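Local coordinates for protein transcription elongation factor SPT6 (PDB 3PJP) that binds the phosphorylated C-terminal repeat domain of RNA polymerase II through its tandem SH2 domain and probably acts as a histone H3-H4 chaperone during transcription elongation, at residues Y12-G18 / F33-Q37; V59-L64 / V75-E79. One frame throughout, in Å; residues are numbered along the deposited sequence.

Interaction 1: residues Y12-G18 / F33-Q37. With ACT (acetate ion), chain C.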
# COMPACT_ATOMS: atom_id res chain seq x y z
N TYR A 12 8.54 -9.53 -17.92
CA TYR A 12 7.28 -9.58 -17.19
C TYR A 12 6.15 -8.83 -17.88
O TYR A 12 5.09 -8.60 -17.28
CB TYR A 12 7.48 -9.04 -15.76
CG TYR A 12 8.17 -10.03 -14.84
CD1 TYR A 12 7.44 -10.97 -14.13
CD2 TYR A 12 9.55 -10.02 -14.70
CE1 TYR A 12 8.07 -11.88 -13.30
CE2 TYR A 12 10.18 -10.93 -13.87
CZ TYR A 12 9.44 -11.85 -13.17
OH TYR A 12 10.07 -12.75 -12.34
N TYR A 13 6.37 -8.43 -19.13
CA TYR A 13 5.31 -7.76 -19.89
C TYR A 13 4.39 -8.72 -20.64
O TYR A 13 4.84 -9.52 -21.45
CB TYR A 13 5.86 -6.73 -20.88
CG TYR A 13 4.76 -6.09 -21.69
CD1 TYR A 13 4.38 -6.61 -22.93
CD2 TYR A 13 4.06 -4.99 -21.20
CE1 TYR A 13 3.35 -6.03 -23.66
CE2 TYR A 13 3.04 -4.41 -21.94
CZ TYR A 13 2.69 -4.94 -23.17
OH TYR A 13 1.68 -4.36 -23.90
N PHE A 14 3.09 -8.61 -20.35
CA PHE A 14 2.04 -9.28 -21.12
C PHE A 14 0.91 -8.29 -21.34
O PHE A 14 0.54 -7.56 -20.41
CB PHE A 14 1.49 -10.48 -20.35
CG PHE A 14 2.54 -11.42 -19.87
CD1 PHE A 14 3.07 -11.29 -18.60
CD2 PHE A 14 3.01 -12.43 -20.69
CE1 PHE A 14 4.04 -12.15 -18.14
CE2 PHE A 14 3.99 -13.30 -20.25
CZ PHE A 14 4.51 -13.17 -18.97
N PRO A 15 0.31 -8.29 -22.54
CA PRO A 15 -0.79 -7.35 -22.84
C PRO A 15 -2.12 -7.74 -22.19
O PRO A 15 -3.15 -7.69 -22.86
CB PRO A 15 -0.92 -7.43 -24.37
CG PRO A 15 0.18 -8.34 -24.84
CD PRO A 15 0.60 -9.18 -23.68
N PHE A 16 -2.09 -8.09 -20.90
CA PHE A 16 -3.28 -8.38 -20.12
C PHE A 16 -4.04 -7.10 -19.83
O PHE A 16 -3.47 -6.00 -19.80
CB PHE A 16 -2.89 -8.94 -18.74
CG PHE A 16 -2.39 -10.35 -18.76
CD1 PHE A 16 -2.91 -11.28 -19.63
CD2 PHE A 16 -1.41 -10.75 -17.87
CE1 PHE A 16 -2.45 -12.58 -19.63
CE2 PHE A 16 -0.95 -12.05 -17.86
CZ PHE A 16 -1.47 -12.97 -18.75
N ASN A 17 -5.34 -7.25 -19.56
CA ASN A 17 -6.05 -6.22 -18.83
C ASN A 17 -6.01 -6.58 -17.34
O ASN A 17 -5.43 -7.59 -16.95
CB ASN A 17 -7.49 -6.07 -19.34
CG ASN A 17 -8.31 -7.33 -19.18
OD1 ASN A 17 -8.08 -8.15 -18.28
ND2 ASN A 17 -9.29 -7.50 -20.06
N GLY A 18 -6.63 -5.73 -16.53
CA GLY A 18 -6.58 -5.93 -15.09
C GLY A 18 -7.08 -7.27 -14.59
O GLY A 18 -6.44 -7.89 -13.75
N PHE A 33 4.30 -10.09 -9.88
CA PHE A 33 3.70 -8.99 -10.63
C PHE A 33 3.73 -9.27 -12.12
O PHE A 33 4.37 -10.20 -12.59
CB PHE A 33 4.45 -7.67 -10.32
CG PHE A 33 5.84 -7.63 -10.87
CD1 PHE A 33 6.10 -7.07 -12.13
CD2 PHE A 33 6.89 -8.17 -10.16
CE1 PHE A 33 7.39 -7.05 -12.64
CE2 PHE A 33 8.19 -8.14 -10.68
CZ PHE A 33 8.42 -7.58 -11.92
N VAL A 34 3.00 -8.44 -12.86
CA VAL A 34 3.17 -8.33 -14.30
C VAL A 34 3.13 -6.87 -14.69
O VAL A 34 2.48 -6.05 -14.02
CB VAL A 34 2.07 -9.07 -15.09
CG1 VAL A 34 2.20 -10.58 -14.92
CG2 VAL A 34 0.69 -8.58 -14.68
N ILE A 35 3.83 -6.54 -15.77
CA ILE A 35 3.65 -5.26 -16.43
C ILE A 35 2.66 -5.52 -17.56
O ILE A 35 2.69 -6.58 -18.18
CB ILE A 35 4.99 -4.75 -16.98
CG1 ILE A 35 6.05 -4.83 -15.89
CG2 ILE A 35 4.85 -3.34 -17.53
CD1 ILE A 35 7.42 -4.36 -16.33
N ARG A 36 1.76 -4.58 -17.83
CA ARG A 36 0.72 -4.86 -18.81
C ARG A 36 0.21 -3.62 -19.53
O ARG A 36 0.62 -2.49 -19.24
CB ARG A 36 -0.46 -5.57 -18.14
CG ARG A 36 -1.09 -4.78 -17.01
CD ARG A 36 -2.38 -5.46 -16.53
NE ARG A 36 -3.02 -4.77 -15.40
CZ ARG A 36 -3.82 -3.72 -15.52
NH1 ARG A 36 -4.06 -3.20 -16.72
NH2 ARG A 36 -4.38 -3.17 -14.45
N GLN A 37 -0.70 -3.88 -20.46
CA GLN A 37 -1.46 -2.87 -21.17
C GLN A 37 -2.32 -2.10 -20.17
O GLN A 37 -2.89 -2.68 -19.25
CB GLN A 37 -2.35 -3.58 -22.21
CG GLN A 37 -3.47 -2.76 -22.81
CD GLN A 37 -4.46 -3.62 -23.60
OE1 GLN A 37 -4.27 -3.89 -24.79
NE2 GLN A 37 -5.52 -4.06 -22.93
C ACT C . -5.92 -0.43 -16.12
O ACT C . -6.07 -1.17 -15.13
OXT ACT C . -5.87 -1.02 -17.23
CH3 ACT C . -5.80 1.05 -15.99
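The ring of Tyr12 lies over one face of Phe33 in an offset stack, centroids 4.5 Å apart and planes tilted by 28°, so that Phe33 CE1 and CZ sit under CB and CG of the tyrosine and the hydroxyl reaches past. Two backbone bonds then pair the two segments in parallel: Ile35 N gives to Tyr12 O (2.8 Å), and Phe14 N gives to Ile35 O (3.0 Å). On the Ile35 side of the pairing, Tyr13 CD2 rests on CG2 of that isoleucine; on the other side Phe14 CD1 meets Val34 CG1 at 3.8 Å.

Arg36 runs extended from CG to NE alongside the backbone of residues 16-18, where the chain enters helix 18-25, with its CD 3.5 Å from Phe16 O. The guanidinium has Gly18 CA 3.5 Å above its centre on one face. NH1 and NH2 grip both oxygens of an acetate almost straight, NH2 to acetate O at 2.7 Å, while NH1 also donates to Gln37 O and NE to Thr48. An arginine on this strand is the phosphate-binding residue of classical SH2 domains, and the acetate, probably from the crystallisation liquor, is consistent with such an anion pocket; Ser39 N also binds it.

Helix 18-25, capped at its start by Asn17, bridges these two strands in a beta-alpha-beta unit and covers Val34; helix 86-105 packs against Phe33 and Ile35, and strand 44-52 flanks strand 33-37.

Interaction 2: residues V59-L64 / V75-E79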
# COMPACT_ATOMS: atom_id res chain seq x y z
N VAL A 59 -1.17 -0.54 -10.52
CA VAL A 59 -0.36 0.67 -10.46
C VAL A 59 -0.23 1.25 -11.85
O VAL A 59 0.18 0.55 -12.79
CB VAL A 59 1.03 0.32 -9.91
CG1 VAL A 59 1.90 1.59 -9.77
CG2 VAL A 59 0.90 -0.39 -8.58
N ASP A 60 -0.61 2.51 -12.01
CA ASP A 60 -0.53 3.13 -13.32
C ASP A 60 0.84 3.71 -13.59
O ASP A 60 1.45 4.30 -12.71
CB ASP A 60 -1.59 4.20 -13.52
CG ASP A 60 -1.52 4.83 -14.90
OD1 ASP A 60 -2.01 4.22 -15.87
OD2 ASP A 60 -0.96 5.94 -15.01
N ILE A 61 1.30 3.53 -14.82
CA ILE A 61 2.54 4.13 -15.30
C ILE A 61 2.22 5.10 -16.44
O ILE A 61 1.69 4.71 -17.48
CB ILE A 61 3.53 3.05 -15.79
CG1 ILE A 61 3.84 2.06 -14.66
CG2 ILE A 61 4.83 3.69 -16.24
CD1 ILE A 61 4.50 0.78 -15.16
N GLN A 62 2.55 6.37 -16.24
CA GLN A 62 2.36 7.38 -17.28
C GLN A 62 3.65 7.56 -18.07
O GLN A 62 4.74 7.74 -17.50
CB GLN A 62 1.93 8.71 -16.67
CG GLN A 62 1.97 9.90 -17.63
CD GLN A 62 0.71 10.05 -18.46
OE1 GLN A 62 -0.38 10.29 -17.92
NE2 GLN A 62 0.84 9.92 -19.78
N GLU A 63 3.56 7.53 -19.40
CA GLU A 63 4.74 7.77 -20.22
C GLU A 63 4.88 9.23 -20.60
O GLU A 63 3.89 9.91 -20.86
CB GLU A 63 4.67 6.97 -21.51
CG GLU A 63 4.63 5.49 -21.33
CD GLU A 63 4.53 4.80 -22.67
OE1 GLU A 63 3.41 4.74 -23.21
OE2 GLU A 63 5.57 4.36 -23.20
N LEU A 64 6.12 9.70 -20.64
CA LEU A 64 6.44 11.00 -21.22
C LEU A 64 7.56 10.81 -22.23
O LEU A 64 8.29 9.82 -22.20
CB LEU A 64 6.91 11.98 -20.15
CG LEU A 64 6.12 12.09 -18.85
CD1 LEU A 64 6.84 13.05 -17.93
CD2 LEU A 64 4.69 12.53 -19.11
N VAL A 75 10.76 8.65 -20.29
CA VAL A 75 10.54 8.93 -18.88
C VAL A 75 9.22 8.27 -18.50
O VAL A 75 8.24 8.43 -19.21
CB VAL A 75 10.45 10.46 -18.61
CG1 VAL A 75 10.12 10.76 -17.14
CG2 VAL A 75 11.77 11.14 -18.96
N LEU A 76 9.22 7.53 -17.39
CA LEU A 76 8.02 6.87 -16.90
C LEU A 76 7.68 7.37 -15.52
O LEU A 76 8.54 7.43 -14.66
CB LEU A 76 8.25 5.36 -16.84
CG LEU A 76 8.74 4.67 -18.11
CD1 LEU A 76 9.02 3.20 -17.81
CD2 LEU A 76 7.77 4.81 -19.28
N VAL A 77 6.41 7.70 -15.32
CA VAL A 77 5.98 8.31 -14.05
C VAL A 77 5.08 7.37 -13.27
O VAL A 77 4.09 6.86 -13.80
CB VAL A 77 5.25 9.63 -14.29
CG1 VAL A 77 4.94 10.31 -12.95
CG2 VAL A 77 6.10 10.55 -15.15
N VAL A 78 5.44 7.11 -12.01
CA VAL A 78 4.58 6.34 -11.12
C VAL A 78 4.36 7.13 -9.85
O VAL A 78 5.31 7.51 -9.17
CB VAL A 78 5.20 4.99 -10.74
CG1 VAL A 78 4.17 4.16 -9.95
CG2 VAL A 78 5.62 4.22 -11.98
N GLU A 79 3.09 7.37 -9.54
CA GLU A 79 2.70 8.14 -8.35
C GLU A 79 3.57 9.36 -8.12
O GLU A 79 4.11 9.57 -7.03
CB GLU A 79 2.70 7.22 -7.13
CG GLU A 79 1.79 6.02 -7.30
CD GLU A 79 1.48 5.32 -6.00
OE1 GLU A 79 1.70 5.92 -4.93
OE2 GLU A 79 1.01 4.16 -6.06
O HOH W 1 0.87 6.02 -10.80
O HOH W 2 -0.44 4.21 -9.14
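With CG1 anti to the backbone N in both Val59 (chi1 -178°) and Val78 (chi1 -173°), the two valines push these methyls at each other until they are 3.4 Å apart, tighter than ordinary van der Waals contact. The other branch of Val78, CG2, meets Ile61 CG1 at 3.9 Å, and Ile61 CG2 reaches the CB of Leu76. Farther along, Leu76 CD2 lies beside the aliphatic CG of Glu63, the two side chains pointing the same way. The carboxylate of Glu63 goes on to Gly73 N and to salt bridges with Lys66 and Arg6, so a buried acid is met by several donors.

The opposite face carries Gln62, Leu64, Val75 and Val77. Leu64 CD1 bridges two valines here, touching Val77 CG2 at 3.8 Å and Val75 CG1 at 4.1 Å. These residues belong to a beta hairpin of the central SH2 sheet, its strands 55-64 and 75-78 joined by a long connection. Gln62 and Val77 form a hydrogen-bonded pair, N to O both ways, with each donor in the plane of the carbonyl it meets; Glu63 and Leu76 make the non-hydrogen-bonded pair, and Leu64 and Val75 the next hydrogen-bonded one, where Leu64 N to Val75 O is 2.9 Å but the return bond is weak.

The side chain of Gln62 bends at chi2 (86°), and its NE2 donates to Glu63 O as well as to Asp43. Past Val78 the strands part and a water takes over, giving a bond to Asp60 O (2.6 Å) and accepting one from Glu79 N. Helix 86-105 lies against Leu76 and Val78 through Ile89, with Tyr93 reaching both Val59 and Val78.

In the fold
Both interactions belong to the first of the two SH2 units and to one six-stranded sheet ordered as in the chain. Interaction 1 pairs edge strand 13-14 with strand 33-37; strand 44-52 comes next, and interaction 2 then pairs 55-64 with 75-78. Their centres are 14 Å apart, and their nearest atoms, about 5 Å apart, do not touch. In sequence interaction 1 closes before interaction 2 opens. Helix 86-105 packs on side chains from each, giving them a shared core on one face of the sheet. The sheet thus carries the acetate-bound arginine, in what is probably an anion pocket, on the side of interaction 1, and the hairpin two strands farther across.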